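Local coordinates for protein Sqt1 (Chaetomium thermophilum, PDB 4ZOY) that probably acts as a WD40-propeller chaperone that captures a newly made ribosomal protein during its translation and so serves ribosome assembly, at residues A[86-91]-A[109-114]; A[136-141]-A[167-172]. All blocks are in the same frame, centred on the assembly; numbering follows the deposited sequence.

Contact 1 (A[86-91]-A[109-114]); sequences DGHTDS and GMDGRM
Asp111 OD1 is gripped by two donors, His88 ND1 and the backbone N of Arg113. The His88 bond runs from ND1 to Asp111 OD1 over 3.2 Å and is nearly straight at 170°. It lies in the imidazole plane and uses the syn lone pair of OD1. The second bond, Arg113 N to Asp111 OD1 at 3.0 Å, comes from above the carboxylate plane and closes an Asx turn. Asp111 OD2 takes Thr89 N at 2.8 Å on its anti side, tilted out of the carboxylate plane. Arg113 NE forms a salt bridge with Asp111 OD2 at 3.1 Å, though its hydrogen bond is weak. These bonds probably keep the carboxylate from turning. Asp111 CG stands between the backbone N and the carbonyl carbon (chi1 52°), which sets OD1 at His88 and OD2 at Thr89.

This is the histidine–aspartate pairing of a WD repeat. Gly87 and His88 form the GH pair in the loop between blades, and Asp111 sits in the tight turn 109-112, a type I turn. Ser107 bonds the far nitrogen, His88 NE2, so both ring nitrogens are bonded.

Arg113 reaches back across Thr89. Its NH2 meets Thr89 OG1 at 3.2 Å, in the guanidinium plane, while NH1 bridges to Glu135. A CB on Gly109 would run into His88 ND1 and Asp111 OD1. Further along, Met110 N donates to Ser91 O at 2.8 Å, with an N-H...O angle of 169°. Asp90 CG packs on Met110 CB at 3.7 Å, and a water lies near Asp90 OD2 and Met110 O.

Contact 2 (A[136-141]-A[167-172]); sequences SQETEE and WVFTLD
Segment 136-141, the end of strand 129-136 and the loop after it, passes strand 166-171 at side-chain distance. The closest CA pair, Glu138 and Trp167, is 8.7 Å apart, and Ser136 and Phe169 are 10.0 Å apart. The loop joins the outermost strand of one propeller blade to the innermost strand of the next, and 166-171 is the third strand of that next blade.

Glu138 CB sits over one face of the Trp167 indole. It lies 3.6 Å from the centroid of the six-membered ring, 16° off the normal, a CH-pi contact. Glu138 CG is 3.6 Å from Trp167 CZ3. The bend at chi2 (-75°) then carries the carboxylate out past the CZ3-CH2 edge, its plane within 17° of the ring's. At the five-membered ring, Thr139 CG2 approaches Trp167 NE1 to 3.4 Å, while that N-H bonds Ser165 OG. Beside this, Ser136 OG is 4.0 Å from Phe169 CZ.

An alanine in place of Trp167 would probably leave the Glu138 methylenes and the Thr139 methyl without their aromatic surface and Ser165 OG without its N-H donor.

Most of the contact is aliphatic carbon against the indole, so it probably rests on shape and dispersion; the Glu138 charge has no partner in 167-172.

The two contacts follow one another along the chain, and their centres lie 13 Å apart on the same side of the chain's centre. They meet mainly through 109-114 and 136-141. Met114 N and Ser136 O, 2.7 Å apart, probably form a hydrogen bond between neighbouring strands of one blade. Asp111 O and Gln137 NE2, at 2.8 Å, probably form another. Met114 CE then reaches Phe169 CD2 at 3.7 Å, so the strand that leaves the turn of contact 1 touches the next blade at contact 2. Contact 1 ties together parts of one predicted WD repeat, while contact 2 lays the linker between two blades against the third strand of the second.

Contact 1 (A[86-91]-A[109-114])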
loop_
_atom_site.group_PDB
_atom_site.type_symbol
_atom_site.label_atom_id
_atom_site.label_comp_id
_atom_site.label_asym_id
_atom_site.label_seq_id
_atom_site.Cartn_x
_atom_site.Cartn_y
_atom_site.Cartn_z
ATOM N N ASP A 86 14.364 6.601 15.505
ATOM C CA ASP A 86 15.437 5.712 15.933
ATOM C C ASP A 86 14.895 4.545 16.745
ATOM O O ASP A 86 13.776 4.599 17.247
ATOM C CB ASP A 86 16.465 6.480 16.769
ATOM C CG ASP A 86 17.171 7.567 15.978
ATOM O OD1 ASP A 86 17.620 7.284 14.851
ATOM O OD2 ASP A 86 17.274 8.702 16.485
ATOM N N GLY A 87 15.691 3.493 16.880
ATOM C CA GLY A 87 15.299 2.365 17.703
ATOM C C GLY A 87 15.146 1.054 16.957
ATOM O O GLY A 87 15.056 -0.006 17.573
ATOM N N HIS A 88 15.097 1.110 15.631
ATOM C CA HIS A 88 15.027 -0.116 14.857
ATOM C C HIS A 88 16.427 -0.654 14.595
ATOM O O HIS A 88 17.308 0.074 14.128
ATOM C CB HIS A 88 14.275 0.104 13.545
ATOM C CG HIS A 88 12.802 0.296 13.724
ATOM N ND1 HIS A 88 11.927 -0.765 13.864
ATOM C CD2 HIS A 88 12.050 1.416 13.783
ATOM C CE1 HIS A 88 10.703 -0.297 14.007
ATOM N NE2 HIS A 88 10.743 1.022 13.958
ATOM N N THR A 89 16.621 -1.933 14.907
ATOM C CA THR A 89 17.923 -2.570 14.798
ATOM C C THR A 89 18.069 -3.289 13.466
ATOM O O THR A 89 19.084 -3.928 13.185
ATOM C CB THR A 89 18.147 -3.556 15.957
ATOM O OG1 THR A 89 17.055 -4.482 16.019
ATOM C CG2 THR A 89 18.228 -2.797 17.278
ATOM N N ASP A 90 17.036 -3.172 12.637
ATOM C CA ASP A 90 17.068 -3.689 11.279
ATOM C C ASP A 90 16.182 -2.742 10.481
ATOM O O ASP A 90 15.561 -1.862 11.070
ATOM C CB ASP A 90 16.568 -5.136 11.218
ATOM C CG ASP A 90 17.062 -5.886 9.992
ATOM O OD1 ASP A 90 17.529 -5.249 9.024
ATOM O OD2 ASP A 90 16.968 -7.133 9.991
ATOM N N SER A 91 16.131 -2.919 9.166
ATOM C CA SER A 91 15.452 -1.972 8.271
ATOM C C SER A 91 14.025 -1.639 8.660
ATOM O O SER A 91 13.265 -2.521 9.036
ATOM C CB SER A 91 15.438 -2.522 6.850
ATOM O OG SER A 91 16.748 -2.878 6.442
ATOM N N GLY A 109 9.543 -2.711 11.648
ATOM C CA GLY A 109 10.824 -3.113 11.109
ATOM C C GLY A 109 11.002 -4.574 10.763
ATOM O O GLY A 109 10.202 -5.438 11.137
ATOM N N MET A 110 12.087 -4.846 10.043
ATOM C CA MET A 110 12.550 -6.196 9.781
ATOM C C MET A 110 13.092 -6.829 11.064
ATOM O O MET A 110 13.476 -7.996 11.076
ATOM C CB MET A 110 13.625 -6.176 8.693
ATOM C CG MET A 110 13.096 -5.737 7.335
ATOM S SD MET A 110 11.915 -6.935 6.698
ATOM C CE MET A 110 12.978 -8.364 6.532
ATOM N N ASP A 111 13.112 -6.042 12.134
ATOM C CA ASP A 111 13.428 -6.537 13.465
ATOM C C ASP A 111 12.165 -6.943 14.221
ATOM O O ASP A 111 12.236 -7.407 15.358
ATOM C CB ASP A 111 14.208 -5.485 14.269
ATOM C CG ASP A 111 13.526 -4.111 14.294
ATOM O OD1 ASP A 111 12.380 -3.965 13.812
ATOM O OD2 ASP A 111 14.142 -3.162 14.823
ATOM N N GLY A 112 11.008 -6.764 13.593
ATOM C CA GLY A 112 9.747 -7.118 14.220
ATOM C C GLY A 112 9.228 -6.063 15.180
ATOM O O GLY A 112 8.140 -6.205 15.750
ATOM N N ARG A 113 9.998 -4.997 15.377
ATOM C CA ARG A 113 9.576 -3.936 16.277
ATOM C C ARG A 113 8.510 -3.055 15.648
ATOM O O ARG A 113 8.644 -2.614 14.502
ATOM C CB ARG A 113 10.761 -3.066 16.694
ATOM C CG ARG A 113 11.844 -3.800 17.452
ATOM C CD ARG A 113 12.982 -2.851 17.797
ATOM N NE ARG A 113 14.260 -3.554 17.874
ATOM C CZ ARG A 113 14.747 -4.086 18.989
ATOM N NH1 ARG A 113 14.062 -3.992 20.119
ATOM N NH2 ARG A 113 15.914 -4.711 18.976
ATOM N N MET A 114 7.452 -2.806 16.408
ATOM C CA MET A 114 6.462 -1.807 16.064
ATOM C C MET A 114 6.595 -0.650 17.047
ATOM O O MET A 114 6.317 -0.801 18.236
ATOM C CB MET A 114 5.046 -2.395 16.100
ATOM C CG MET A 114 3.983 -1.400 15.699
ATOM S SD MET A 114 2.273 -2.007 15.781
ATOM C CE MET A 114 2.031 -2.101 17.566
HETATM O O HOH W 1 16.472 -8.390 12.347
#

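Contact 2 (A[136-141]-A[167-172])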
loop_
_atom_site.group_PDB
_atom_site.type_symbol
_atom_site.label_atom_id
_atom_site.label_comp_id
_atom_site.label_asym_id
_atom_site.label_seq_id
_atom_site.Cartn_x
_atom_site.Cartn_y
_atom_site.Cartn_z
ATOM N N SER A 136 6.155 -2.560 20.528
ATOM C CA SER A 136 5.620 -3.917 20.569
ATOM C C SER A 136 6.458 -4.807 19.642
ATOM O O SER A 136 6.842 -4.378 18.551
ATOM C CB SER A 136 4.144 -3.917 20.155
ATOM O OG SER A 136 3.675 -5.218 19.847
ATOM N N GLN A 137 6.763 -6.028 20.069
ATOM C CA GLN A 137 7.555 -6.930 19.236
ATOM C C GLN A 137 7.038 -8.365 19.325
ATOM O O GLN A 137 7.697 -9.247 19.877
ATOM C CB GLN A 137 9.035 -6.870 19.632
ATOM C CG GLN A 137 9.980 -7.535 18.636
ATOM C CD GLN A 137 11.437 -7.434 19.054
ATOM O OE1 GLN A 137 11.750 -6.979 20.155
ATOM N NE2 GLN A 137 12.337 -7.843 18.166
ATOM N N GLU A 138 5.853 -8.595 18.769
ATOM C CA GLU A 138 5.221 -9.910 18.823
ATOM C C GLU A 138 5.683 -10.856 17.718
ATOM O O GLU A 138 5.438 -12.060 17.790
ATOM C CB GLU A 138 3.697 -9.766 18.746
ATOM C CG GLU A 138 3.066 -8.886 19.821
ATOM C CD GLU A 138 3.007 -9.553 21.191
ATOM O OE1 GLU A 138 3.336 -10.755 21.299
ATOM O OE2 GLU A 138 2.627 -8.867 22.161
ATOM N N THR A 139 6.323 -10.315 16.684
ATOM C CA THR A 139 6.819 -11.126 15.572
ATOM C C THR A 139 8.279 -10.794 15.287
ATOM O O THR A 139 8.817 -9.846 15.852
ATOM C CB THR A 139 6.000 -10.905 14.283
ATOM O OG1 THR A 139 6.347 -9.645 13.693
ATOM C CG2 THR A 139 4.501 -10.934 14.580
ATOM N N GLU A 140 8.903 -11.559 14.397
ATOM C CA GLU A 140 10.310 -11.343 14.055
ATOM C C GLU A 140 10.505 -10.372 12.889
ATOM O O GLU A 140 11.547 -9.723 12.789
ATOM C CB GLU A 140 10.993 -12.676 13.732
ATOM C CG GLU A 140 11.024 -13.644 14.909
ATOM C CD GLU A 140 11.773 -14.934 14.613
ATOM O OE1 GLU A 140 11.939 -15.282 13.424
ATOM O OE2 GLU A 140 12.200 -15.599 15.579
ATOM N N GLU A 141 9.513 -10.275 12.004
ATOM C CA GLU A 141 9.628 -9.415 10.817
ATOM C C GLU A 141 8.263 -8.896 10.379
ATOM O O GLU A 141 7.386 -9.686 10.050
ATOM C CB GLU A 141 10.275 -10.174 9.651
ATOM C CG GLU A 141 11.783 -10.377 9.768
ATOM C CD GLU A 141 12.358 -11.221 8.642
ATOM O OE1 GLU A 141 11.686 -11.390 7.599
ATOM O OE2 GLU A 141 13.499 -11.707 8.798
ATOM N N TRP A 167 -1.759 -9.251 12.927
ATOM C CA TRP A 167 -2.088 -8.613 14.197
ATOM C C TRP A 167 -2.885 -7.343 13.963
ATOM O O TRP A 167 -2.584 -6.566 13.047
ATOM C CB TRP A 167 -0.805 -8.298 14.977
ATOM C CG TRP A 167 -0.045 -9.528 15.368
ATOM C CD1 TRP A 167 0.658 -10.361 14.539
ATOM C CD2 TRP A 167 0.080 -10.077 16.689
ATOM N NE1 TRP A 167 1.201 -11.395 15.262
ATOM C CE2 TRP A 167 0.867 -11.241 16.582
ATOM C CE3 TRP A 167 -0.394 -9.691 17.949
ATOM C CZ2 TRP A 167 1.187 -12.033 17.691
ATOM C CZ3 TRP A 167 -0.068 -10.477 19.050
ATOM C CH2 TRP A 167 0.714 -11.629 18.911
ATOM N N VAL A 168 -3.905 -7.123 14.784
ATOM C CA VAL A 168 -4.646 -5.877 14.761
ATOM C C VAL A 168 -4.522 -5.207 16.124
ATOM O O VAL A 168 -4.839 -5.821 17.140
ATOM C CB VAL A 168 -6.137 -6.102 14.408
ATOM C CG1 VAL A 168 -6.874 -4.778 14.376
ATOM C CG2 VAL A 168 -6.261 -6.834 13.064
ATOM N N PHE A 169 -4.031 -3.970 16.136
ATOM C CA PHE A 169 -3.809 -3.231 17.374
ATOM C C PHE A 169 -4.652 -1.984 17.389
ATOM O O PHE A 169 -4.871 -1.366 16.343
ATOM C CB PHE A 169 -2.344 -2.801 17.534
ATOM C CG PHE A 169 -1.365 -3.923 17.543
ATOM C CD1 PHE A 169 -1.095 -4.613 18.717
ATOM C CD2 PHE A 169 -0.678 -4.281 16.384
ATOM C CE1 PHE A 169 -0.168 -5.655 18.737
ATOM C CE2 PHE A 169 0.242 -5.313 16.397
ATOM C CZ PHE A 169 0.503 -6.009 17.576
ATOM N N THR A 170 -5.083 -1.573 18.581
ATOM C CA THR A 170 -5.701 -0.266 18.715
ATOM C C THR A 170 -4.867 0.583 19.672
ATOM O O THR A 170 -4.430 0.104 20.715
ATOM C CB THR A 170 -7.164 -0.379 19.176
ATOM O OG1 THR A 170 -7.928 -0.938 18.100
ATOM C CG2 THR A 170 -7.728 0.985 19.492
ATOM N N LEU A 171 -4.622 1.823 19.262
ATOM C CA LEU A 171 -3.749 2.741 19.987
ATOM C C LEU A 171 -4.650 3.653 20.806
ATOM O O LEU A 171 -5.264 4.578 20.282
ATOM C CB LEU A 171 -2.854 3.514 19.004
ATOM C CG LEU A 171 -2.094 2.560 18.067
ATOM C CD1 LEU A 171 -1.121 3.301 17.156
ATOM C CD2 LEU A 171 -1.360 1.461 18.833
ATOM N N ASP A 172 -4.755 3.340 22.094
ATOM C CA ASP A 172 -5.744 3.964 22.967
ATOM C C ASP A 172 -5.291 3.922 24.423
ATOM O O ASP A 172 -4.837 2.884 24.914
ATOM C CB ASP A 172 -7.103 3.265 22.796
ATOM C CG ASP A 172 -8.204 3.852 23.676
ATOM O OD1 ASP A 172 -7.946 4.781 24.478
ATOM O OD2 ASP A 172 -9.355 3.383 23.542
#